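Local structure of putative uncharacterized protein (Dictyostelium purpureum, 4R12) at residues D334-A347 with S368-P381. The protein is nicastrin, probably an essential subunit of gamma-secretase, the complex that cleaves integral membrane proteins such as Notch receptors within the membrane. Residues are numbered along the deposited sequence; the frame is centred on the assembly and turned at random.
Sequences DKNLGKYSLYLHTA and STITFKPTTQTELP
The His-345 ring is held between Thr-375 CB over one face and Pro-381 CG over the other; the CG lies 4.2 Å from the ring centroid and 18° off its normal, a CH-pi contact. His-345 and Tyr-343 sit on strand 339-347, which with helix 352-362 and the parallel strand 370-374 forms a beta-alpha-beta unit of the nicastrin large lobe, whose fold resembles zinc exopeptidases. At the His-345 edge, in plane, a water 2.9 Å from ND1 donates to Glu-379 O, while NE2 is hydrogen-bonded to His-403 O and Thr-401 OG1, which together fix the ring's rotation. Pro-374 O meets the Tyr-343 ring at its edge.

Five backbone hydrogen bonds, from Tyr-340 N to Thr-369 O through Leu-344 N to Lys-373 O, with N-H...O angles of 161-171°, define the register. Towards helix 352-362, Phe-372 CD1 packs on Leu-344 CD2 at 3.7 Å, and Leu-342 lies alongside the phenyl ring; Ile-370, on the same face, meets helix 427-441.

On the face carrying Ser-341, Tyr-343 and Lys-373, the lysine extends past Ser-341 to the turn between strands 332-334 and 339-347. There Asp-334 OD1 accepts from Asn-336 N in an Asx turn, and OD2 forms a salt bridge with Lys-373 NZ, though its 2.5 Å is doubtful as a length. Nearer the backbone, Lys-373 CB lies 3.6 Å from Tyr-343 CE2.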
loop_
_atom_site.group_PDB
_atom_site.type_symbol
_atom_site.label_atom_id
_atom_site.label_comp_id
_atom_site.label_asym_id
_atom_site.label_seq_id
_atom_site.Cartn_x
_atom_site.Cartn_y
_atom_site.Cartn_z
ATOM N N ASP A 334 -23.119 -15.039 3.894
ATOM C CA ASP A 334 -24.504 -15.131 3.413
ATOM C C ASP A 334 -25.192 -16.224 4.221
ATOM O O ASP A 334 -24.805 -17.391 4.138
ATOM C CB ASP A 334 -24.540 -15.437 1.907
ATOM C CG ASP A 334 -25.964 -15.446 1.320
ATOM O OD1 ASP A 334 -26.938 -15.740 2.041
ATOM O OD2 ASP A 334 -26.102 -15.168 0.112
ATOM N N LYS A 335 -26.202 -15.852 5.006
ATOM C CA LYS A 335 -26.868 -16.818 5.887
ATOM C C LYS A 335 -27.614 -17.901 5.107
ATOM O O LYS A 335 -27.766 -19.021 5.591
ATOM C CB LYS A 335 -27.833 -16.110 6.845
ATOM C CG LYS A 335 -27.179 -15.626 8.142
ATOM C CD LYS A 335 -28.181 -15.591 9.301
ATOM C CE LYS A 335 -28.570 -14.164 9.677
ATOM N NZ LYS A 335 -29.572 -14.134 10.787
ATOM N N ASN A 336 -28.074 -17.569 3.905
ATOM C CA ASN A 336 -28.721 -18.551 3.034
ATOM C C ASN A 336 -27.784 -19.687 2.668
ATOM O O ASN A 336 -28.005 -20.847 3.028
ATOM C CB ASN A 336 -29.223 -17.898 1.742
ATOM C CG ASN A 336 -30.392 -16.971 1.969
ATOM O OD1 ASN A 336 -31.499 -17.421 2.272
ATOM N ND2 ASN A 336 -30.166 -15.670 1.795
ATOM N N LEU A 337 -26.729 -19.327 1.949
ATOM C CA LEU A 337 -25.853 -20.303 1.325
ATOM C C LEU A 337 -24.847 -20.891 2.308
ATOM O O LEU A 337 -24.247 -21.934 2.043
ATOM C CB LEU A 337 -25.126 -19.652 0.147
ATOM C CG LEU A 337 -26.004 -18.719 -0.699
ATOM C CD1 LEU A 337 -25.163 -17.881 -1.664
ATOM C CD2 LEU A 337 -27.090 -19.495 -1.452
ATOM N N GLY A 338 -24.671 -20.229 3.449
ATOM C CA GLY A 338 -23.651 -20.638 4.400
ATOM C C GLY A 338 -22.275 -20.447 3.788
ATOM O O GLY A 338 -21.359 -21.238 4.026
ATOM N N LYS A 339 -22.147 -19.403 2.973
ATOM C CA LYS A 339 -20.909 -19.093 2.271
ATOM C C LYS A 339 -20.628 -17.591 2.357
ATOM O O LYS A 339 -21.539 -16.791 2.585
ATOM C CB LYS A 339 -20.980 -19.531 0.797
ATOM C CG LYS A 339 -21.128 -21.049 0.567
ATOM C CD LYS A 339 -20.764 -21.430 -0.871
ATOM C CE LYS A 339 -21.197 -22.860 -1.234
ATOM N NZ LYS A 339 -20.322 -23.923 -0.658
ATOM N N TYR A 340 -19.363 -17.225 2.174
ATOM C CA TYR A 340 -18.933 -15.831 2.199
ATOM C C TYR A 340 -18.940 -15.262 0.785
ATOM O O TYR A 340 -18.456 -15.915 -0.144
ATOM C CB TYR A 340 -17.531 -15.711 2.810
ATOM C CG TYR A 340 -17.457 -16.137 4.252
ATOM C CD1 TYR A 340 -17.806 -15.265 5.275
ATOM C CD2 TYR A 340 -17.036 -17.416 4.594
ATOM C CE1 TYR A 340 -17.741 -15.649 6.595
ATOM C CE2 TYR A 340 -16.962 -17.810 5.922
ATOM C CZ TYR A 340 -17.318 -16.926 6.916
ATOM O OH TYR A 340 -17.249 -17.316 8.234
ATOM N N SER A 341 -19.468 -14.050 0.618
ATOM C CA SER A 341 -19.613 -13.466 -0.715
ATOM C C SER A 341 -18.468 -12.564 -1.110
ATOM O O SER A 341 -18.085 -11.669 -0.348
ATOM C CB SER A 341 -20.909 -12.652 -0.807
ATOM O OG SER A 341 -22.029 -13.422 -0.426
ATOM N N LEU A 342 -17.936 -12.788 -2.311
ATOM C CA LEU A 342 -17.107 -11.790 -2.974
ATOM C C LEU A 342 -17.911 -11.242 -4.128
ATOM O O LEU A 342 -18.751 -11.942 -4.686
ATOM C CB LEU A 342 -15.776 -12.378 -3.464
ATOM C CG LEU A 342 -14.780 -12.767 -2.370
ATOM C CD1 LEU A 342 -13.538 -13.465 -2.986
ATOM C CD2 LEU A 342 -14.349 -11.550 -1.522
ATOM N N TYR A 343 -17.642 -9.997 -4.493
ATOM C CA TYR A 343 -18.471 -9.285 -5.457
ATOM C C TYR A 343 -17.693 -8.996 -6.726
ATOM O O TYR A 343 -16.517 -8.659 -6.685
ATOM C CB TYR A 343 -19.005 -7.995 -4.832
ATOM C CG TYR A 343 -20.047 -8.284 -3.783
ATOM C CD1 TYR A 343 -19.688 -8.527 -2.460
ATOM C CD2 TYR A 343 -21.395 -8.363 -4.125
ATOM C CE1 TYR A 343 -20.654 -8.822 -1.497
ATOM C CE2 TYR A 343 -22.358 -8.657 -3.181
ATOM C CZ TYR A 343 -21.983 -8.880 -1.870
ATOM O OH TYR A 343 -22.957 -9.164 -0.939
ATOM N N LEU A 344 -18.352 -9.180 -7.858
ATOM C CA LEU A 344 -17.709 -9.012 -9.150
ATOM C C LEU A 344 -18.167 -7.714 -9.795
ATOM O O LEU A 344 -19.333 -7.579 -10.160
ATOM C CB LEU A 344 -18.025 -10.208 -10.063
ATOM C CG LEU A 344 -17.518 -11.551 -9.525
ATOM C CD1 LEU A 344 -17.840 -12.667 -10.510
ATOM C CD2 LEU A 344 -16.012 -11.513 -9.221
ATOM N N HIS A 345 -17.256 -6.749 -9.907
ATOM C CA HIS A 345 -17.571 -5.479 -10.550
ATOM C C HIS A 345 -16.946 -5.488 -11.928
ATOM O O HIS A 345 -15.727 -5.520 -12.054
ATOM C CB HIS A 345 -17.045 -4.297 -9.715
ATOM C CG HIS A 345 -17.471 -4.350 -8.280
ATOM N ND1 HIS A 345 -18.355 -3.448 -7.734
ATOM C CD2 HIS A 345 -17.156 -5.219 -7.290
ATOM C CE1 HIS A 345 -18.559 -3.748 -6.463
ATOM N NE2 HIS A 345 -17.845 -4.818 -6.167
ATOM N N THR A 346 -17.778 -5.447 -12.962
ATOM C CA THR A 346 -17.291 -5.705 -14.309
ATOM C C THR A 346 -17.350 -4.469 -15.196
ATOM O O THR A 346 -18.163 -3.569 -14.977
ATOM C CB THR A 346 -18.096 -6.855 -14.985
ATOM O OG1 THR A 346 -19.487 -6.518 -15.023
ATOM C CG2 THR A 346 -17.930 -8.147 -14.205
ATOM N N ALA A 347 -16.473 -4.429 -16.193
ATOM C CA ALA A 347 -16.494 -3.369 -17.191
ATOM C C ALA A 347 -15.867 -3.890 -18.474
ATOM O O ALA A 347 -15.326 -4.994 -18.504
ATOM C CB ALA A 347 -15.757 -2.131 -16.679
ATOM N N SER A 368 -16.169 -25.579 -0.583
ATOM C CA SER A 368 -15.982 -24.154 -0.866
ATOM C C SER A 368 -16.784 -23.262 0.083
ATOM O O SER A 368 -17.976 -23.492 0.294
ATOM C CB SER A 368 -16.374 -23.848 -2.313
ATOM O OG SER A 368 -16.232 -22.470 -2.567
ATOM N N THR A 369 -16.128 -22.260 0.661
ATOM C CA THR A 369 -16.811 -21.322 1.552
ATOM C C THR A 369 -17.030 -19.973 0.876
ATOM O O THR A 369 -17.481 -19.015 1.506
ATOM C CB THR A 369 -16.021 -21.100 2.853
ATOM O OG1 THR A 369 -14.736 -20.548 2.548
ATOM C CG2 THR A 369 -15.829 -22.415 3.581
ATOM N N ILE A 370 -16.719 -19.927 -0.416
ATOM C CA ILE A 370 -16.762 -18.703 -1.200
ATOM C C ILE A 370 -17.824 -18.784 -2.292
ATOM O O ILE A 370 -17.953 -19.798 -2.978
ATOM C CB ILE A 370 -15.386 -18.409 -1.844
ATOM C CG1 ILE A 370 -14.320 -18.187 -0.765
ATOM C CG2 ILE A 370 -15.473 -17.217 -2.794
ATOM C CD1 ILE A 370 -14.572 -16.958 0.106
ATOM N N THR A 371 -18.599 -17.716 -2.429
ATOM C CA THR A 371 -19.536 -17.592 -3.532
ATOM C C THR A 371 -19.387 -16.196 -4.139
ATOM O O THR A 371 -18.956 -15.257 -3.454
ATOM C CB THR A 371 -20.996 -17.840 -3.069
ATOM O OG1 THR A 371 -21.859 -17.926 -4.208
ATOM C CG2 THR A 371 -21.482 -16.716 -2.157
ATOM N N PHE A 372 -19.718 -16.059 -5.421
ATOM C CA PHE A 372 -19.610 -14.768 -6.097
ATOM C C PHE A 372 -20.984 -14.168 -6.388
ATOM O O PHE A 372 -21.921 -14.870 -6.786
ATOM C CB PHE A 372 -18.814 -14.899 -7.397
ATOM C CG PHE A 372 -17.354 -15.202 -7.189
ATOM C CD1 PHE A 372 -16.483 -14.218 -6.737
ATOM C CD2 PHE A 372 -16.858 -16.467 -7.448
ATOM C CE1 PHE A 372 -15.125 -14.489 -6.533
ATOM C CE2 PHE A 372 -15.508 -16.751 -7.257
ATOM C CZ PHE A 372 -14.636 -15.759 -6.798
ATOM N N LYS A 373 -21.094 -12.863 -6.172
ATOM C CA LYS A 373 -22.312 -12.122 -6.462
ATOM C C LYS A 373 -22.025 -10.937 -7.366
ATOM O O LYS A 373 -20.932 -10.371 -7.339
ATOM C CB LYS A 373 -22.971 -11.640 -5.168
ATOM C CG LYS A 373 -23.722 -12.734 -4.445
ATOM C CD LYS A 373 -24.137 -12.309 -3.048
ATOM C CE LYS A 373 -24.608 -13.527 -2.254
ATOM N NZ LYS A 373 -25.023 -13.167 -0.874
ATOM N N PRO A 374 -23.015 -10.550 -8.174
ATOM C CA PRO A 374 -22.845 -9.318 -8.939
ATOM C C PRO A 374 -23.011 -8.091 -8.051
ATOM O O PRO A 374 -23.673 -8.155 -7.009
ATOM C CB PRO A 374 -23.969 -9.400 -9.989
ATOM C CG PRO A 374 -25.004 -10.265 -9.359
ATOM C CD PRO A 374 -24.247 -11.275 -8.543
ATOM N N THR A 375 -22.408 -6.980 -8.458
ATOM C CA THR A 375 -22.679 -5.711 -7.805
ATOM C C THR A 375 -24.006 -5.118 -8.304
ATOM O O THR A 375 -24.508 -5.505 -9.365
ATOM C CB THR A 375 -21.528 -4.713 -8.031
ATOM O OG1 THR A 375 -21.781 -3.526 -7.283
ATOM C CG2 THR A 375 -21.377 -4.363 -9.517
ATOM N N THR A 376 -24.580 -4.200 -7.522
ATOM C CA THR A 376 -25.798 -3.474 -7.910
ATOM C C THR A 376 -25.434 -2.056 -8.347
ATOM O O THR A 376 -26.285 -1.270 -8.803
ATOM C CB THR A 376 -26.819 -3.422 -6.749
ATOM O OG1 THR A 376 -26.237 -2.752 -5.619
ATOM C CG2 THR A 376 -27.233 -4.830 -6.336
ATOM N N GLN A 377 -24.151 -1.732 -8.203
ATOM C CA GLN A 377 -23.673 -0.397 -8.497
ATOM C C GLN A 377 -23.363 -0.271 -9.981
ATOM O O GLN A 377 -22.962 -1.239 -10.627
ATOM C CB GLN A 377 -22.440 -0.076 -7.630
ATOM C CG GLN A 377 -22.756 -0.060 -6.126
ATOM C CD GLN A 377 -23.958 0.844 -5.785
ATOM O OE1 GLN A 377 -25.012 0.362 -5.370
ATOM N NE2 GLN A 377 -23.789 2.149 -5.953
ATOM N N THR A 378 -23.573 0.927 -10.521
ATOM C CA THR A 378 -23.369 1.158 -11.948
ATOM C C THR A 378 -22.078 1.906 -12.249
ATOM O O THR A 378 -21.822 2.272 -13.401
ATOM C CB THR A 378 -24.544 1.926 -12.553
ATOM O OG1 THR A 378 -24.814 3.092 -11.763
ATOM C CG2 THR A 378 -25.774 1.041 -12.579
ATOM N N GLU A 379 -21.291 2.153 -11.202
ATOM C CA GLU A 379 -19.937 2.676 -11.327
ATOM C C GLU A 379 -18.973 1.679 -10.691
ATOM O O GLU A 379 -19.280 1.114 -9.642
ATOM C CB GLU A 379 -19.794 4.044 -10.648
ATOM C CG GLU A 379 -20.671 5.152 -11.214
ATOM C CD GLU A 379 -20.395 6.495 -10.547
ATOM O OE1 GLU A 379 -19.469 6.569 -9.706
ATOM O OE2 GLU A 379 -21.103 7.476 -10.856
ATOM N N LEU A 380 -17.832 1.438 -11.329
ATOM C CA LEU A 380 -16.768 0.673 -10.682
ATOM C C LEU A 380 -16.297 1.389 -9.417
ATOM O O LEU A 380 -16.343 2.614 -9.350
ATOM C CB LEU A 380 -15.576 0.482 -11.619
ATOM C CG LEU A 380 -15.635 -0.499 -12.786
ATOM C CD1 LEU A 380 -14.237 -0.614 -13.327
ATOM C CD2 LEU A 380 -16.148 -1.878 -12.356
ATOM N N PRO A 381 -15.860 0.625 -8.404
ATOM C CA PRO A 381 -15.240 1.228 -7.219
ATOM C C PRO A 381 -13.836 1.700 -7.564
ATOM O O PRO A 381 -13.337 1.310 -8.616
ATOM C CB PRO A 381 -15.200 0.072 -6.216
ATOM C CG PRO A 381 -15.072 -1.155 -7.073
ATOM C CD PRO A 381 -15.888 -0.846 -8.332
HETATM O O HOH W 1 -22.354 -6.918 -11.439
HETATM O O HOH W 2 -19.240 -1.430 -9.636
#